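Local structure of aminoglycoside phosphotransferase (Mycobacterium smegmatis, 6EF6) at residues P185-W190 with F308-L313; T201-R206 with R344-D349; V269-H274 with L315-S320. The protein phosphorylates (S)-1-amino-2-propanol, acting as the aminopropanol kinase associated with the aminoacetone utilization microcompartment. All blocks are in the same frame, centred on the assembly; numbering follows the deposited sequence. Where two conformers were deposited one is given.

Contact 1 (P185-W190 with F308-L313); sequences PRWGRW and FLRRLL. With JFN ((2R)-1-methoxypropan-2-amine), chain C.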
loop_
_atom_site.group_PDB
_atom_site.type_symbol
_atom_site.label_atom_id
_atom_site.label_comp_id
_atom_site.label_asym_id
_atom_site.label_seq_id
_atom_site.Cartn_x
_atom_site.Cartn_y
_atom_site.Cartn_z
ATOM N N PRO A 185 -7.672 -15.255 -3.676
ATOM C CA PRO A 185 -7.544 -14.041 -2.834
ATOM C C PRO A 185 -6.179 -13.978 -2.161
ATOM O O PRO A 185 -5.813 -14.860 -1.388
ATOM C CB PRO A 185 -8.665 -14.216 -1.797
ATOM C CG PRO A 185 -8.850 -15.717 -1.724
ATOM C CD PRO A 185 -8.577 -16.254 -3.071
ATOM N N ARG A 186 -5.443 -12.894 -2.405
ATOM C CA ARG A 186 -4.042 -12.857 -1.976
ATOM C C ARG A 186 -3.913 -12.798 -0.465
ATOM O O ARG A 186 -2.933 -13.352 0.075
ATOM C CB ARG A 186 -3.402 -11.614 -2.590
ATOM C CG ARG A 186 -1.896 -11.517 -2.298
ATOM C CD ARG A 186 -1.197 -10.553 -3.274
ATOM N NE ARG A 186 -1.323 -10.969 -4.679
ATOM C CZ ARG A 186 -2.000 -10.316 -5.614
ATOM N NH1 ARG A 186 -2.605 -9.169 -5.386
ATOM N NH2 ARG A 186 -2.064 -10.858 -6.803
ATOM N N TRP A 187 -4.865 -12.160 0.220
ATOM C CA TRP A 187 -4.825 -12.045 1.673
ATOM C C TRP A 187 -5.859 -12.946 2.339
ATOM O O TRP A 187 -6.174 -12.765 3.523
ATOM C CB TRP A 187 -4.972 -10.589 2.087
ATOM C CG TRP A 187 -3.831 -9.682 1.647
ATOM C CD1 TRP A 187 -2.571 -10.050 1.239
ATOM C CD2 TRP A 187 -3.870 -8.263 1.619
ATOM N NE1 TRP A 187 -1.832 -8.913 0.939
ATOM C CE2 TRP A 187 -2.591 -7.814 1.197
ATOM C CE3 TRP A 187 -4.839 -7.316 1.943
ATOM C CZ2 TRP A 187 -2.297 -6.486 1.044
ATOM C CZ3 TRP A 187 -4.540 -5.990 1.806
ATOM C CH2 TRP A 187 -3.265 -5.588 1.343
ATOM N N GLY A 188 -6.325 -13.947 1.618
ATOM C CA GLY A 188 -7.302 -14.882 2.157
ATOM C C GLY A 188 -8.725 -14.349 2.043
ATOM O O GLY A 188 -9.001 -13.332 1.439
ATOM N N ARG A 189 -9.643 -15.083 2.670
ATOM C CA ARG A 189 -11.074 -14.780 2.586
ATOM C C ARG A 189 -11.508 -13.926 3.766
ATOM O O ARG A 189 -11.301 -14.331 4.919
ATOM C CB ARG A 189 -11.877 -16.087 2.616
ATOM C CG ARG A 189 -11.713 -16.957 1.348
ATOM C CD ARG A 189 -12.433 -18.318 1.372
ATOM N NE ARG A 189 -13.852 -18.323 1.760
ATOM C CZ ARG A 189 -14.877 -18.043 0.959
ATOM N NH1 ARG A 189 -14.683 -17.704 -0.320
ATOM N NH2 ARG A 189 -16.103 -18.110 1.458
ATOM N N TRP A 190 -12.167 -12.802 3.491
ATOM C CA TRP A 190 -12.736 -12.016 4.599
ATOM C C TRP A 190 -13.779 -12.816 5.348
ATOM O O TRP A 190 -13.973 -12.640 6.570
ATOM C CB TRP A 190 -13.317 -10.690 4.080
ATOM C CG TRP A 190 -14.440 -10.846 3.089
ATOM C CD1 TRP A 190 -14.341 -10.791 1.721
ATOM C CD2 TRP A 190 -15.822 -11.110 3.352
ATOM N NE1 TRP A 190 -15.568 -11.015 1.149
ATOM C CE2 TRP A 190 -16.504 -11.198 2.132
ATOM C CE3 TRP A 190 -16.539 -11.298 4.545
ATOM C CZ2 TRP A 190 -17.844 -11.488 2.039
ATOM C CZ3 TRP A 190 -17.854 -11.568 4.486
ATOM C CH2 TRP A 190 -18.514 -11.668 3.243
ATOM N N PHE A 308 -14.866 0.410 0.129
ATOM C CA PHE A 308 -15.435 -0.866 0.566
ATOM C C PHE A 308 -14.589 -2.066 0.129
ATOM O O PHE A 308 -14.385 -2.997 0.901
ATOM C CB PHE A 308 -16.889 -0.978 0.145
ATOM C CG PHE A 308 -17.569 -2.142 0.809
ATOM C CD1 PHE A 308 -17.775 -2.147 2.186
ATOM C CD2 PHE A 308 -17.965 -3.274 0.114
ATOM C CE1 PHE A 308 -18.343 -3.240 2.801
ATOM C CE2 PHE A 308 -18.566 -4.351 0.767
ATOM C CZ PHE A 308 -18.743 -4.317 2.097
ATOM N N LEU A 309 -14.012 -2.002 -1.068
ATOM C CA LEU A 309 -13.068 -3.038 -1.508
ATOM C C LEU A 309 -11.885 -3.117 -0.553
ATOM O O LEU A 309 -11.482 -4.203 -0.109
ATOM C CB LEU A 309 -12.589 -2.715 -2.941
ATOM C CG LEU A 309 -11.541 -3.661 -3.515
ATOM C CD1 LEU A 309 -11.930 -5.106 -3.492
ATOM C CD2 LEU A 309 -11.127 -3.258 -4.931
ATOM N N ARG A 310 -11.295 -1.956 -0.219
ATOM C CA ARG A 310 -10.169 -1.961 0.739
ATOM C C ARG A 310 -10.596 -2.528 2.096
ATOM O O ARG A 310 -9.834 -3.267 2.723
ATOM C CB ARG A 310 -9.617 -0.528 0.898
ATOM C CG ARG A 310 -8.445 -0.420 1.818
ATOM C CD ARG A 310 -7.248 -1.226 1.310
ATOM N NE ARG A 310 -5.999 -0.838 1.969
ATOM C CZ ARG A 310 -4.787 -1.264 1.698
ATOM N NH1 ARG A 310 -4.639 -2.231 0.777
ATOM N NH2 ARG A 310 -3.714 -0.808 2.353
ATOM N N ARG A 311 -11.785 -2.138 2.563
ATOM C CA ARG A 311 -12.284 -2.631 3.839
ATOM C C ARG A 311 -12.338 -4.147 3.880
ATOM O O ARG A 311 -11.896 -4.765 4.842
ATOM C CB ARG A 311 -13.661 -2.077 4.088
ATOM C CG ARG A 311 -14.212 -2.344 5.495
ATOM C CD ARG A 311 -13.531 -1.462 6.553
ATOM N NE ARG A 311 -14.036 -1.739 7.897
ATOM C CZ ARG A 311 -13.887 -0.959 8.959
ATOM N NH1 ARG A 311 -13.268 0.209 8.812
ATOM N NH2 ARG A 311 -14.388 -1.297 10.111
ATOM N N LEU A 312 -12.892 -4.790 2.834
ATOM C CA LEU A 312 -12.980 -6.250 2.816
ATOM C C LEU A 312 -11.602 -6.862 2.766
ATOM O O LEU A 312 -11.352 -7.877 3.393
ATOM C CB LEU A 312 -13.845 -6.739 1.653
ATOM C CG LEU A 312 -15.326 -6.403 1.728
ATOM C CD1 LEU A 312 -16.028 -6.941 0.442
ATOM C CD2 LEU A 312 -15.916 -7.034 2.952
ATOM N N LEU A 313 -10.712 -6.286 1.943
ATOM C CA LEU A 313 -9.355 -6.775 1.895
ATOM C C LEU A 313 -8.663 -6.739 3.245
ATOM O O LEU A 313 -7.924 -7.657 3.595
ATOM C CB LEU A 313 -8.542 -6.043 0.845
ATOM C CG LEU A 313 -8.734 -6.502 -0.574
ATOM C CD1 LEU A 313 -8.262 -5.428 -1.543
ATOM C CD2 LEU A 313 -8.040 -7.855 -0.860
HETATM C C07 JFN C . -0.522 -3.499 8.219
HETATM C C08 JFN C . -1.511 -4.749 4.875
HETATM C C09 JFN C . -1.252 -3.820 6.053
HETATM C C15 JFN C . -1.838 -3.915 3.648
HETATM N N04 JFN C . -0.315 -5.489 4.542
HETATM O O02 JFN C . -1.072 -4.410 7.297
#
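Leu312 lays its CD2 methyl over one face of the Trp190 indole, 4.0 Å from the centroid of the five-membered ring and only 8° off its normal, a clear CH-pi contact. Trp190 holds its CG between the backbone N and the carbonyl carbon (chi1 61°), a crowded position that runs the indole alongside Leu312, the two side chains pointing the same way. Trp190 CB also rests 3.5 Å from Leu312 O. A branched aliphatic residue suits this place because it covers a flat ring without needing a polar partner; the indole NE1 is satisfied by Gln208 of helix 198-218.

Trp187 uses its rim instead. Its CE3 meets Leu313 O in the ring plane at 3.5 Å and touches Leu313 CB at 4.1 Å. Farther along, Trp187 CH2 lies 3.7 Å from Arg310 NH1, with ring and guanidinium planes 52° apart, so they do not stack. Arginine fits because its long chain, bent at chi2, reaches the pocket from a CB pointing away from the loop; its buried charge is paid for by Asp231 (salt bridge to NH2), Tyr263 OH (NH1) and Ser270 OG (NE). Trp187 CH2 also approaches C15 of the (2R)-1-methoxypropan-2-amine at 3.2 Å, tight for two carbons. The loop lays two tryptophans against helix 303-320, Trp190 packing between it and helix 198-218, Trp187 facing the amine pocket of this phosphotransferase-family kinase.

Contact 2 (T201-R206 with R344-D349); sequences TALLTR and RYLSSD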
loop_
_atom_site.group_PDB
_atom_site.type_symbol
_atom_site.label_atom_id
_atom_site.label_comp_id
_atom_site.label_asym_id
_atom_site.label_seq_id
_atom_site.Cartn_x
_atom_site.Cartn_y
_atom_site.Cartn_z
ATOM N N THR A 201 -21.838 -12.119 7.509
ATOM C CA THR A 201 -21.538 -12.631 6.181
ATOM C C THR A 201 -22.687 -12.325 5.230
ATOM O O THR A 201 -22.455 -12.040 4.062
ATOM C CB THR A 201 -21.262 -14.111 6.255
ATOM O OG1 THR A 201 -20.136 -14.400 7.106
ATOM C CG2 THR A 201 -20.952 -14.647 4.882
ATOM N N ALA A 202 -23.918 -12.296 5.691
ATOM C CA ALA A 202 -25.039 -11.887 4.845
ATOM C C ALA A 202 -24.896 -10.441 4.390
ATOM O O ALA A 202 -25.015 -10.145 3.190
ATOM C CB ALA A 202 -26.347 -12.130 5.575
ATOM N N LEU A 203 -24.699 -9.500 5.329
ATOM C CA LEU A 203 -24.548 -8.082 4.966
ATOM C C LEU A 203 -23.364 -7.859 4.053
ATOM O O LEU A 203 -23.463 -7.183 3.027
ATOM C CB LEU A 203 -24.367 -7.234 6.226
ATOM C CG LEU A 203 -25.653 -6.815 6.925
ATOM C CD1 LEU A 203 -25.326 -6.220 8.254
ATOM C CD2 LEU A 203 -26.321 -5.756 6.088
ATOM N N LEU A 204 -22.237 -8.447 4.391
ATOM C CA LEU A 204 -21.003 -8.201 3.681
ATOM C C LEU A 204 -21.043 -8.850 2.312
ATOM O O LEU A 204 -20.515 -8.308 1.340
ATOM C CB LEU A 204 -19.755 -8.640 4.451
ATOM C CG LEU A 204 -19.541 -7.865 5.775
ATOM C CD1 LEU A 204 -18.494 -8.545 6.607
ATOM C CD2 LEU A 204 -19.171 -6.441 5.532
ATOM N N THR A 205 -21.658 -10.049 2.166
ATOM C CA THR A 205 -21.777 -10.694 0.858
ATOM C C THR A 205 -22.702 -9.913 -0.047
ATOM O O THR A 205 -22.409 -9.741 -1.226
ATOM C CB THR A 205 -22.258 -12.146 0.957
ATOM O OG1 THR A 205 -21.320 -12.908 1.702
ATOM C CG2 THR A 205 -22.393 -12.804 -0.457
ATOM N N ARG A 206 -23.806 -9.367 0.477
ATOM C CA ARG A 206 -24.698 -8.606 -0.392
ATOM C C ARG A 206 -24.002 -7.370 -0.916
ATOM O O ARG A 206 -24.118 -7.042 -2.093
ATOM C CB ARG A 206 -25.946 -8.247 0.415
ATOM C CG ARG A 206 -27.125 -7.768 -0.443
ATOM C CD ARG A 206 -27.626 -8.925 -1.308
ATOM N NE ARG A 206 -28.914 -8.664 -1.960
ATOM C CZ ARG A 206 -29.219 -9.059 -3.197
ATOM N NH1 ARG A 206 -28.351 -9.763 -3.911
ATOM N NH2 ARG A 206 -30.417 -8.798 -3.722
ATOM N N ARG A 344 -24.717 1.029 4.688
ATOM C CA ARG A 344 -24.770 2.322 4.018
ATOM C C ARG A 344 -24.569 2.163 2.508
ATOM O O ARG A 344 -25.266 2.798 1.706
ATOM C CB ARG A 344 -23.710 3.237 4.632
ATOM C CG ARG A 344 -24.131 3.654 6.046
ATOM C CD ARG A 344 -23.038 4.310 6.876
ATOM N NE ARG A 344 -23.331 4.207 8.311
ATOM C CZ ARG A 344 -22.411 4.184 9.272
ATOM N NH1 ARG A 344 -22.779 4.080 10.547
ATOM N NH2 ARG A 344 -21.122 4.253 8.965
ATOM N N TYR A 345 -23.648 1.280 2.107
ATOM C CA TYR A 345 -23.388 1.006 0.692
ATOM C C TYR A 345 -24.634 0.447 0.022
ATOM O O TYR A 345 -25.064 0.929 -1.035
ATOM C CB TYR A 345 -22.217 0.040 0.618
ATOM C CG TYR A 345 -21.646 -0.172 -0.759
ATOM C CD1 TYR A 345 -20.858 0.760 -1.370
ATOM C CD2 TYR A 345 -21.867 -1.380 -1.440
ATOM C CE1 TYR A 345 -20.301 0.522 -2.605
ATOM C CE2 TYR A 345 -21.361 -1.623 -2.656
ATOM C CZ TYR A 345 -20.577 -0.689 -3.318
ATOM O OH TYR A 345 -20.051 -0.952 -4.539
ATOM N N LEU A 346 -25.288 -0.514 0.674
ATOM C CA LEU A 346 -26.471 -1.131 0.094
ATOM C C LEU A 346 -27.640 -0.170 -0.001
ATOM O O LEU A 346 -28.347 -0.137 -1.019
ATOM C CB LEU A 346 -26.866 -2.332 0.929
ATOM C CG LEU A 346 -25.952 -3.544 0.787
ATOM C CD1 LEU A 346 -26.286 -4.569 1.864
ATOM C CD2 LEU A 346 -26.122 -4.203 -0.560
ATOM N N SER A 347 -27.841 0.653 1.042
ATOM C CA SER A 347 -28.982 1.566 1.049
ATOM C C SER A 347 -28.844 2.714 0.070
ATOM O O SER A 347 -29.856 3.341 -0.262
ATOM C CB SER A 347 -29.264 2.085 2.464
ATOM O OG SER A 347 -28.191 2.926 2.914
ATOM N N SER A 348 -27.642 2.975 -0.422
ATOM C CA SER A 348 -27.411 4.027 -1.409
ATOM C C SER A 348 -27.109 3.467 -2.792
ATOM O O SER A 348 -26.671 4.203 -3.661
ATOM C CB SER A 348 -26.254 4.909 -0.918
ATOM O OG SER A 348 -25.052 4.143 -0.945
ATOM N N ASP A 349 -27.363 2.176 -3.020
ATOM C CA ASP A 349 -27.070 1.550 -4.304
ATOM C C ASP A 349 -25.601 1.708 -4.677
ATOM O O ASP A 349 -25.244 1.842 -5.844
ATOM C CB ASP A 349 -27.988 2.059 -5.413
ATOM C CG ASP A 349 -27.984 1.156 -6.620
ATOM O OD1 ASP A 349 -27.799 -0.066 -6.445
ATOM O OD2 ASP A 349 -28.174 1.662 -7.739
#
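Arg206 and Leu346 bring the backbones of two helices closest, their CA atoms 7.7 Å apart; 201-206 lies within helix 198-218, whereas 344-349 takes in the last turn of helix 325-347 and the residues that leave it. At this spacing a single layer of side chains fills the interface, chiefly Leu346, pointing toward the other helix. Its CD1 reaches both Leu203 and Arg206, lying 4.0 Å from Leu203 O and 4.4 Å from Leu203 CD2, while CD2 lies against Arg206 CG at 3.7 Å. The branched end lets one residue reach both neighbours and, being apolar, needs no polar partner at this surface edge.

The end of helix 325-347 is a Schellman motif. Asp349 has positive phi (57°) as its C-prime residue, its N bonds to Leu346 O at 3.2 Å, and the next backbone N reaches Tyr345 O. Tyr345 packs on Ala207 and Leu211 of helix 198-218 and bonds through OH to Ser305.

Of its side chain Arg206 offers CB and CG, and its carbonyl O borders Leu346 CD2 at 3.8 Å. With CG anti to the backbone N (chi1 -165°) and a bend at chi2 (67°), the chain crosses Leu346 at about a right angle and carries the guanidinium away from it. Thr205 OG1 donates to Thr201 O at 2.8 Å; that carbonyl receives Thr205 N from the opposite face of its plane.

Contact 3 (V269-H274 with L315-S320); sequences VSFIEH and LAWMGS. With JFN ((2R)-1-methoxypropan-2-amine), chain C.
Phe271 makes every apolar contact on its side of this junction, meeting Met318 and Trp317 of helix 303-320. The methyl CE of Met318 sits at the ring edge, near its plane, 3.7 Å from both CD1 and CE1 of Phe271. The straight chain of Met318 beyond CG carries this methyl across to the loop, and the two side chains run antiparallel, each pointing back along the other; a long, flexible, apolar residue fits where backbones are far apart, the nearest CA atoms, Phe271 and Leu315, being 9.1 Å away. Phe271 CZ comes obliquely to Trp317 CZ3 at 4.2 Å, the side chains crossing at about a right angle.

Aromatic contact with the bound amine belongs to Trp317. Its CG is anti to the backbone N (chi1 -177°), which swings the indole out to the ligand, which lies over one ring face, offset toward the rim. Trp187 meets this indole edge-to-face and Glu53 makes a weak hydrogen bond to its NE1, both being pocket residues.

Polar bonds shape the loop rather than join it to the helix. Val269 to Ile272 form a type II beta turn, closed by Ile272 N to Val269 O at 3.0 Å. Its third position needs positive phi, commonly met by glycine; here Phe271 takes it (74°), and its ring reaches the helix. Phe271 N also gives a weak, bent bond to Glu273 OE2 (2.9 Å, 146°). Glu273 is buried, and its OE1 is paired with Arg311 and Tyr334; Ser270 OG accepts from Arg310 NE.

With no hydrogen bond across it, the junction relies on shape and hydrophobic surface, and the buried carboxylate is consistent with steadying the turn that presents Phe271 beside the ligand-facing tryptophan.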
loop_
_atom_site.group_PDB
_atom_site.type_symbol
_atom_site.label_atom_id
_atom_site.label_comp_id
_atom_site.label_asym_id
_atom_site.label_seq_id
_atom_site.Cartn_x
_atom_site.Cartn_y
_atom_site.Cartn_z
ATOM N N VAL A 269 -7.568 5.515 3.126
ATOM C CA VAL A 269 -8.335 5.454 4.354
ATOM C C VAL A 269 -8.257 4.070 5.003
ATOM O O VAL A 269 -9.107 3.697 5.828
ATOM C CB VAL A 269 -9.771 5.927 4.144
ATOM C CG1 VAL A 269 -9.785 7.440 3.851
ATOM C CG2 VAL A 269 -10.460 5.200 3.032
ATOM N N SER A 270 -7.144 3.380 4.782
ATOM C CA SER A 270 -6.926 2.051 5.358
ATOM C C SER A 270 -7.124 2.092 6.854
ATOM O O SER A 270 -6.479 2.892 7.567
ATOM C CB SER A 270 -5.503 1.569 5.106
ATOM O OG SER A 270 -5.253 1.324 3.734
ATOM N N PHE A 271 -7.969 1.178 7.347
ATOM C CA PHE A 271 -8.247 0.957 8.781
ATOM C C PHE A 271 -9.129 2.027 9.442
ATOM O O PHE A 271 -9.559 1.834 10.591
ATOM C CB PHE A 271 -6.984 0.749 9.622
ATOM C CG PHE A 271 -6.198 -0.448 9.208
ATOM C CD1 PHE A 271 -6.685 -1.730 9.384
ATOM C CD2 PHE A 271 -4.968 -0.293 8.558
ATOM C CE1 PHE A 271 -5.965 -2.859 8.994
ATOM C CE2 PHE A 271 -4.253 -1.426 8.163
ATOM C CZ PHE A 271 -4.748 -2.668 8.357
ATOM N N ILE A 272 -9.419 3.105 8.738
ATOM C CA ILE A 272 -10.149 4.259 9.237
ATOM C C ILE A 272 -11.382 4.545 8.375
ATOM O O ILE A 272 -11.935 5.643 8.433
ATOM C CB ILE A 272 -9.243 5.506 9.452
ATOM C CG1 ILE A 272 -8.542 5.939 8.161
ATOM C CG2 ILE A 272 -8.235 5.259 10.536
ATOM C CD1 ILE A 272 -7.719 7.254 8.315
ATOM N N GLU A 273 -11.809 3.544 7.594
ATOM C CA GLU A 273 -12.901 3.696 6.636
ATOM C C GLU A 273 -14.211 4.054 7.303
ATOM O O GLU A 273 -15.099 4.617 6.663
ATOM C CB GLU A 273 -13.066 2.416 5.789
ATOM C CG GLU A 273 -11.792 1.937 5.102
ATOM C CD GLU A 273 -10.880 0.993 5.892
ATOM O OE1 GLU A 273 -11.126 0.799 7.113
ATOM O OE2 GLU A 273 -9.932 0.504 5.293
ATOM N N HIS A 274 -14.404 3.644 8.558
ATOM C CA HIS A 274 -15.627 3.835 9.332
ATOM C C HIS A 274 -15.673 5.172 10.063
ATOM O O HIS A 274 -16.646 5.474 10.763
ATOM C CB HIS A 274 -15.715 2.667 10.340
ATOM C CG HIS A 274 -14.530 2.642 11.271
ATOM N ND1 HIS A 274 -13.250 2.267 10.883
ATOM C CD2 HIS A 274 -14.414 3.088 12.548
ATOM C CE1 HIS A 274 -12.424 2.415 11.902
ATOM N NE2 HIS A 274 -13.102 2.928 12.919
ATOM N N LEU A 315 -10.106 -6.652 6.184
ATOM C CA LEU A 315 -10.742 -7.629 7.063
ATOM C C LEU A 315 -10.187 -9.040 6.814
ATOM O O LEU A 315 -9.878 -9.753 7.757
ATOM C CB LEU A 315 -12.248 -7.574 6.800
ATOM C CG LEU A 315 -13.137 -8.513 7.619
ATOM C CD1 LEU A 315 -12.966 -8.354 9.130
ATOM C CD2 LEU A 315 -14.607 -8.280 7.248
ATOM N N ALA A 316 -9.963 -9.376 5.534
ATOM C CA ALA A 316 -9.290 -10.633 5.214
ATOM C C ALA A 316 -7.890 -10.662 5.803
ATOM O O ALA A 316 -7.490 -11.660 6.407
ATOM C CB ALA A 316 -9.240 -10.776 3.708
ATOM N N TRP A 317 -7.121 -9.581 5.590
ATOM C CA TRP A 317 -5.769 -9.533 6.142
ATOM C C TRP A 317 -5.792 -9.715 7.658
ATOM O O TRP A 317 -4.996 -10.484 8.227
ATOM C CB TRP A 317 -5.138 -8.204 5.728
ATOM C CG TRP A 317 -3.757 -8.057 6.154
ATOM C CD1 TRP A 317 -2.635 -8.479 5.482
ATOM C CD2 TRP A 317 -3.312 -7.464 7.364
ATOM N NE1 TRP A 317 -1.512 -8.175 6.215
ATOM C CE2 TRP A 317 -1.901 -7.559 7.381
ATOM C CE3 TRP A 317 -3.963 -6.857 8.440
ATOM C CZ2 TRP A 317 -1.135 -7.065 8.438
ATOM C CZ3 TRP A 317 -3.203 -6.372 9.485
ATOM C CH2 TRP A 317 -1.804 -6.472 9.474
ATOM N N MET A 318 -6.677 -8.984 8.341
ATOM C CA MET A 318 -6.826 -9.131 9.781
ATOM C C MET A 318 -7.122 -10.565 10.167
ATOM O O MET A 318 -6.504 -11.093 11.099
ATOM C CB MET A 318 -7.953 -8.240 10.282
ATOM C CG MET A 318 -7.530 -6.874 10.547
ATOM S SD MET A 318 -8.708 -6.089 11.686
ATOM C CE MET A 318 -8.043 -4.427 11.556
ATOM N N GLY A 319 -8.080 -11.219 9.496
ATOM C CA GLY A 319 -8.392 -12.624 9.797
ATOM C C GLY A 319 -7.210 -13.542 9.603
ATOM O O GLY A 319 -7.000 -14.482 10.382
ATOM N N SER A 320 -6.431 -13.311 8.545
ATOM C CA SER A 320 -5.246 -14.125 8.283
ATOM C C SER A 320 -4.201 -13.990 9.377
ATOM O O SER A 320 -3.364 -14.885 9.527
ATOM C CB SER A 320 -4.606 -13.717 6.957
ATOM O OG SER A 320 -5.409 -14.123 5.858
HETATM C C07 JFN C . -0.522 -3.499 8.219
HETATM C C08 JFN C . -1.511 -4.749 4.875
HETATM C C09 JFN C . -1.252 -3.820 6.053
HETATM C C15 JFN C . -1.838 -3.915 3.648
HETATM N N04 JFN C . -0.315 -5.489 4.542
HETATM O O02 JFN C . -1.072 -4.410 7.297
#

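Helix 303-320 serves contacts 1 and 3 at successive turns, and the centres of these two lie about 8 Å apart. Contact 1 is fully buried and is aromatic and aliphatic with one arginine, whereas contact 3 is nearer the surface and wholly apolar; both reach the bound amine, and Trp187 O probably bonds to Ser320 OG between them. Contact 2, about 25 Å from the centre of the chain, is a peripheral helix-helix contact far from that ligand, built on leucine methyls and arginine methylenes. It still joins the core, since Trp190 of contact 1 packs on Leu204 and Thr205, and Leu204 also touches Leu315 from the helical segment of contact 3.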